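Local coordinates for metallophosphoesterase TT1561-like domain-containing protein (Aquifex aeolicus, PDB 2YVT) that is of unknown function but belongs to the calcineurin-like metallophosphoesterase superfamily and may act on phosphate esters, at residues A[14-19]-A[42-47]; A[190-195]-A[219-224]. All blocks are in the same frame, centred on the assembly; numbering follows the deposited sequence.

Contact 1. Residues A[14-19]-A[42-47]; sequences FKERFD and ILKNEA
E16 reaches across to the backbone of K44. Its CG lies anti to its own carbonyl carbon (chi1 -52°), and the chain runs on extended, which carries the carboxylate to the 42-47 segment. There K44 N donates to E16 OE2 in an almost straight bond of 2.9 Å, coming from above the carboxylate plane. Y73 OH holds the same oxygen and also bonds N45 N. The tight part centres on I42 O. E16 N donates to I42 O at 2.9 Å, bent at the hydrogen (131°). F14 CD2 brings the ring edge to 3.6 Å from I42 O, and E16 CG lies 3.5 Å from that oxygen. F14 to R17 form a type I' beta turn. The turn and the 42-47 segment follow strands 7-12 and 35-39, neighbours in the parallel part of a sheet. With only an alanine's methyl in place of this glutamate, K44 N is likely to lose its acceptor, and Y73 OH one of its partners. F81 of helix 65-86 meets the F14 ring, the two planes inclined at about 55°. The solvent side is looser. The K44 side chain crosses E16 at about a right angle, with K44 CE 4.2 Å from E16 OE1. K44 NZ stays 5.3 Å from E16 OE1, too far for a salt bridge.

Contact 2. Residues A[190-195]-A[219-224]; sequences DRTPED and GHVGKG
D190 and R191 lie against V221 and G222 almost entirely by backbone. No direct hydrogen bond joins the segments. Two weak CA-H...O contacts run between the backbones: D190 CA is 3.3 Å from V221 O, and G222 CA is 3.4 Å from R191 O. A water bridges the same strip, 2.6 Å from R191 O and 2.7 Å from K223 O. The D190 side chain starts here and then leaves. Its CB is 4.1 Å from V221 O. CG sits between the backbone N and the carbonyl carbon (chi1 80°), turning the carboxylate into its own loop. OD1 bonds H198 ND1 and G186 N, and OD2 bonds G200 N, so both oxygens are held. G222 has no side chain; a CB there would lie 3.0 Å from D190 CA, which is tight. Further along, T192 CG2 touches V221 CG1 at 3.7 Å, the two side chains crossing at about a right angle. T192 OG1 accepts from E194 N in an ST turn. K12 NZ bonds the carbonyls of H220 and G222. The run from G219 to G222 probably corresponds to the GHxH motif of calcineurin-like phosphoesterases, with glycine at its second histidine position.

Overall arrangement
Contact 1 closes before contact 2 opens along the chain. Their centres are 19 Å apart and their nearest atoms about 7 Å apart, so they do not touch. Contact 1 joins loops after strands 7-12 and 35-39 of the six-stranded sheet. Contact 2 joins loops after strands 175-180 and 215-218 of the seven-stranded sheet. K12 links the two regions: it ends strand 7-12, just ahead of the 14-19 segment, and its amine bonds carbonyls in 219-224. The two sheets fit the sandwich of the calcineurin-like fold. In that family, loops at these strand ends surround the metal site, so both contacts probably shape the equivalent region here.

Contact 1. Residues A[14-19]-A[42-47]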
# COMPACT_ATOMS: atom_id res chain seq x y z
N PHE A 14 -4.31 1.61 -7.23
CA PHE A 14 -5.56 1.14 -7.83
C PHE A 14 -6.37 2.32 -8.37
O PHE A 14 -6.91 2.24 -9.48
CB PHE A 14 -6.36 0.31 -6.81
CG PHE A 14 -7.72 -0.06 -7.29
CD1 PHE A 14 -7.87 -1.04 -8.27
CD2 PHE A 14 -8.85 0.55 -6.76
CE1 PHE A 14 -9.14 -1.38 -8.73
CE2 PHE A 14 -10.13 0.22 -7.22
CZ PHE A 14 -10.27 -0.75 -8.20
N LYS A 15 -6.45 3.39 -7.59
CA LYS A 15 -7.04 4.68 -8.01
C LYS A 15 -8.39 4.50 -8.71
O LYS A 15 -8.64 5.07 -9.78
CB LYS A 15 -6.05 5.48 -8.88
CG LYS A 15 -4.90 6.09 -8.11
CD LYS A 15 -3.96 6.90 -9.00
CE LYS A 15 -2.78 7.45 -8.20
NZ LYS A 15 -2.00 8.50 -8.94
N GLU A 16 -9.24 3.70 -8.09
CA GLU A 16 -10.62 3.49 -8.55
C GLU A 16 -10.74 2.90 -9.97
O GLU A 16 -11.75 3.13 -10.66
CB GLU A 16 -11.42 4.80 -8.42
CG GLU A 16 -11.33 5.41 -7.03
CD GLU A 16 -12.14 6.68 -6.86
OE1 GLU A 16 -13.03 6.98 -7.70
OE2 GLU A 16 -11.87 7.38 -5.86
N ARG A 17 -9.73 2.14 -10.39
CA ARG A 17 -9.73 1.55 -11.73
C ARG A 17 -10.43 0.20 -11.78
O ARG A 17 -9.85 -0.85 -12.10
CB ARG A 17 -8.31 1.52 -12.34
CG ARG A 17 -7.71 2.92 -12.57
CD ARG A 17 -8.61 3.81 -13.47
NE ARG A 17 -8.75 3.20 -14.80
CZ ARG A 17 -7.85 3.33 -15.77
NH1 ARG A 17 -6.77 4.09 -15.58
NH2 ARG A 17 -8.03 2.73 -16.93
N PHE A 18 -11.72 0.23 -11.46
CA PHE A 18 -12.53 -0.98 -11.49
C PHE A 18 -12.57 -1.58 -12.90
O PHE A 18 -12.69 -2.80 -13.04
CB PHE A 18 -13.95 -0.70 -10.99
CG PHE A 18 -13.99 -0.16 -9.59
CD1 PHE A 18 -13.91 -1.02 -8.50
CD2 PHE A 18 -14.09 1.21 -9.36
CE1 PHE A 18 -13.92 -0.53 -7.20
CE2 PHE A 18 -14.11 1.72 -8.05
CZ PHE A 18 -14.03 0.84 -6.97
N ASP A 19 -12.44 -0.72 -13.91
CA ASP A 19 -12.44 -1.15 -15.32
C ASP A 19 -11.28 -2.10 -15.63
O ASP A 19 -11.35 -2.86 -16.59
CB ASP A 19 -12.38 0.06 -16.27
CG ASP A 19 -11.14 0.93 -16.06
OD1 ASP A 19 -10.89 1.37 -14.91
OD2 ASP A 19 -10.42 1.20 -17.05
N ILE A 42 -6.05 3.58 -3.07
CA ILE A 42 -7.30 2.96 -3.50
C ILE A 42 -8.21 4.03 -4.12
O ILE A 42 -8.74 3.84 -5.21
CB ILE A 42 -8.02 2.26 -2.33
CG1 ILE A 42 -7.15 1.11 -1.81
CG2 ILE A 42 -9.40 1.74 -2.78
CD1 ILE A 42 -7.41 0.73 -0.38
N LEU A 43 -8.35 5.14 -3.41
CA LEU A 43 -9.18 6.27 -3.85
C LEU A 43 -8.39 7.34 -4.59
O LEU A 43 -7.17 7.44 -4.46
CB LEU A 43 -9.82 6.94 -2.64
CG LEU A 43 -10.71 6.07 -1.76
CD1 LEU A 43 -11.23 6.89 -0.59
CD2 LEU A 43 -11.87 5.47 -2.58
N LYS A 44 -9.11 8.14 -5.37
CA LYS A 44 -8.57 9.39 -5.89
C LYS A 44 -8.66 10.45 -4.78
O LYS A 44 -7.63 10.95 -4.32
CB LYS A 44 -9.33 9.83 -7.13
CG LYS A 44 -9.25 8.87 -8.30
CD LYS A 44 -9.50 9.64 -9.59
CE LYS A 44 -10.59 9.02 -10.41
NZ LYS A 44 -10.92 9.92 -11.56
N ASN A 45 -9.88 10.78 -4.36
CA ASN A 45 -10.14 11.61 -3.17
C ASN A 45 -9.45 12.97 -3.26
O ASN A 45 -8.86 13.45 -2.28
CB ASN A 45 -9.70 10.84 -1.91
CG ASN A 45 -10.58 11.12 -0.69
OD1 ASN A 45 -11.60 11.82 -0.78
ND2 ASN A 45 -10.20 10.55 0.44
N GLU A 46 -9.53 13.59 -4.43
CA GLU A 46 -8.76 14.80 -4.73
C GLU A 46 -9.19 16.01 -3.90
O GLU A 46 -8.34 16.80 -3.48
CB GLU A 46 -8.86 15.12 -6.22
CG GLU A 46 -8.18 14.09 -7.11
CD GLU A 46 -8.24 14.45 -8.58
OE1 GLU A 46 -8.04 15.65 -8.91
OE2 GLU A 46 -8.49 13.54 -9.41
N ALA A 47 -10.49 16.14 -3.68
CA ALA A 47 -11.03 17.31 -2.98
C ALA A 47 -10.49 17.39 -1.55
O ALA A 47 -10.12 18.46 -1.08
CB ALA A 47 -12.54 17.29 -2.99

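Contact 2. Residues A[190-195]-A[219-224]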
# COMPACT_ATOMS: atom_id res chain seq x y z
N ASP A 190 11.71 4.53 -6.36
CA ASP A 190 10.99 5.77 -6.06
C ASP A 190 11.14 6.82 -7.16
O ASP A 190 11.00 8.02 -6.90
CB ASP A 190 11.37 6.31 -4.67
CG ASP A 190 12.69 7.06 -4.66
OD1 ASP A 190 13.61 6.68 -5.41
OD2 ASP A 190 12.80 8.03 -3.87
N ARG A 191 11.40 6.35 -8.38
CA ARG A 191 11.61 7.23 -9.51
C ARG A 191 10.89 6.77 -10.78
O ARG A 191 10.51 5.61 -10.92
CB ARG A 191 13.10 7.38 -9.78
CG ARG A 191 13.86 8.01 -8.62
CD ARG A 191 15.12 8.72 -9.10
NE ARG A 191 16.11 7.77 -9.59
CZ ARG A 191 17.29 8.10 -10.09
NH1 ARG A 191 17.64 9.38 -10.18
NH2 ARG A 191 18.11 7.15 -10.52
N THR A 192 10.70 7.73 -11.68
CA THR A 192 10.26 7.47 -13.05
C THR A 192 11.30 8.13 -13.97
O THR A 192 12.09 8.95 -13.51
CB THR A 192 8.87 8.09 -13.35
OG1 THR A 192 8.96 9.52 -13.40
CG2 THR A 192 7.84 7.67 -12.31
N PRO A 193 11.30 7.76 -15.27
CA PRO A 193 12.21 8.43 -16.21
C PRO A 193 11.94 9.93 -16.45
O PRO A 193 12.78 10.61 -17.05
CB PRO A 193 12.02 7.63 -17.51
CG PRO A 193 11.39 6.32 -17.07
CD PRO A 193 10.53 6.69 -15.92
N GLU A 194 10.79 10.44 -15.99
CA GLU A 194 10.39 11.83 -16.26
C GLU A 194 11.14 12.89 -15.47
O GLU A 194 11.18 14.06 -15.89
CB GLU A 194 8.89 12.02 -16.02
CG GLU A 194 8.10 12.26 -17.28
CD GLU A 194 7.27 11.07 -17.67
OE1 GLU A 194 7.11 10.17 -16.82
OE2 GLU A 194 6.77 11.04 -18.81
N ASP A 195 11.69 12.51 -14.33
CA ASP A 195 12.57 13.39 -13.56
C ASP A 195 13.56 12.55 -12.76
O ASP A 195 13.22 11.45 -12.33
CB ASP A 195 11.77 14.34 -12.66
CG ASP A 195 10.92 13.61 -11.64
OD1 ASP A 195 11.46 13.22 -10.58
OD2 ASP A 195 9.70 13.44 -11.87
N GLY A 219 4.70 1.46 -2.89
CA GLY A 219 3.78 2.11 -3.83
C GLY A 219 4.15 3.54 -4.22
O GLY A 219 5.28 3.82 -4.63
N HIS A 220 3.18 4.45 -4.09
CA HIS A 220 3.37 5.86 -4.45
C HIS A 220 3.99 5.95 -5.85
O HIS A 220 3.51 5.29 -6.78
CB HIS A 220 4.18 6.59 -3.35
CG HIS A 220 4.14 8.09 -3.43
ND1 HIS A 220 3.14 8.79 -4.07
CD2 HIS A 220 4.97 9.02 -2.90
CE1 HIS A 220 3.37 10.09 -3.95
NE2 HIS A 220 4.47 10.25 -3.23
N VAL A 221 5.07 6.73 -6.01
CA VAL A 221 5.73 6.87 -7.30
C VAL A 221 6.94 5.95 -7.37
O VAL A 221 7.75 5.89 -6.44
CB VAL A 221 6.17 8.35 -7.53
CG1 VAL A 221 7.13 8.46 -8.72
CG2 VAL A 221 4.95 9.22 -7.72
N GLY A 222 7.05 5.22 -8.48
CA GLY A 222 8.21 4.37 -8.73
C GLY A 222 7.86 3.07 -9.44
O GLY A 222 6.68 2.70 -9.55
N LYS A 223 8.89 2.39 -9.92
CA LYS A 223 8.73 1.10 -10.59
C LYS A 223 10.08 0.43 -10.67
O LYS A 223 11.04 1.00 -11.19
CB LYS A 223 8.17 1.24 -12.01
CG LYS A 223 8.03 -0.10 -12.74
CD LYS A 223 7.44 0.06 -14.14
CE LYS A 223 8.36 0.88 -15.04
NZ LYS A 223 9.59 0.15 -15.44
N GLY A 224 10.15 -0.80 -10.17
CA GLY A 224 11.39 -1.56 -10.28
C GLY A 224 11.59 -2.48 -9.11
O GLY A 224 10.72 -2.63 -8.26
O HOH W 1 11.11 3.47 -12.32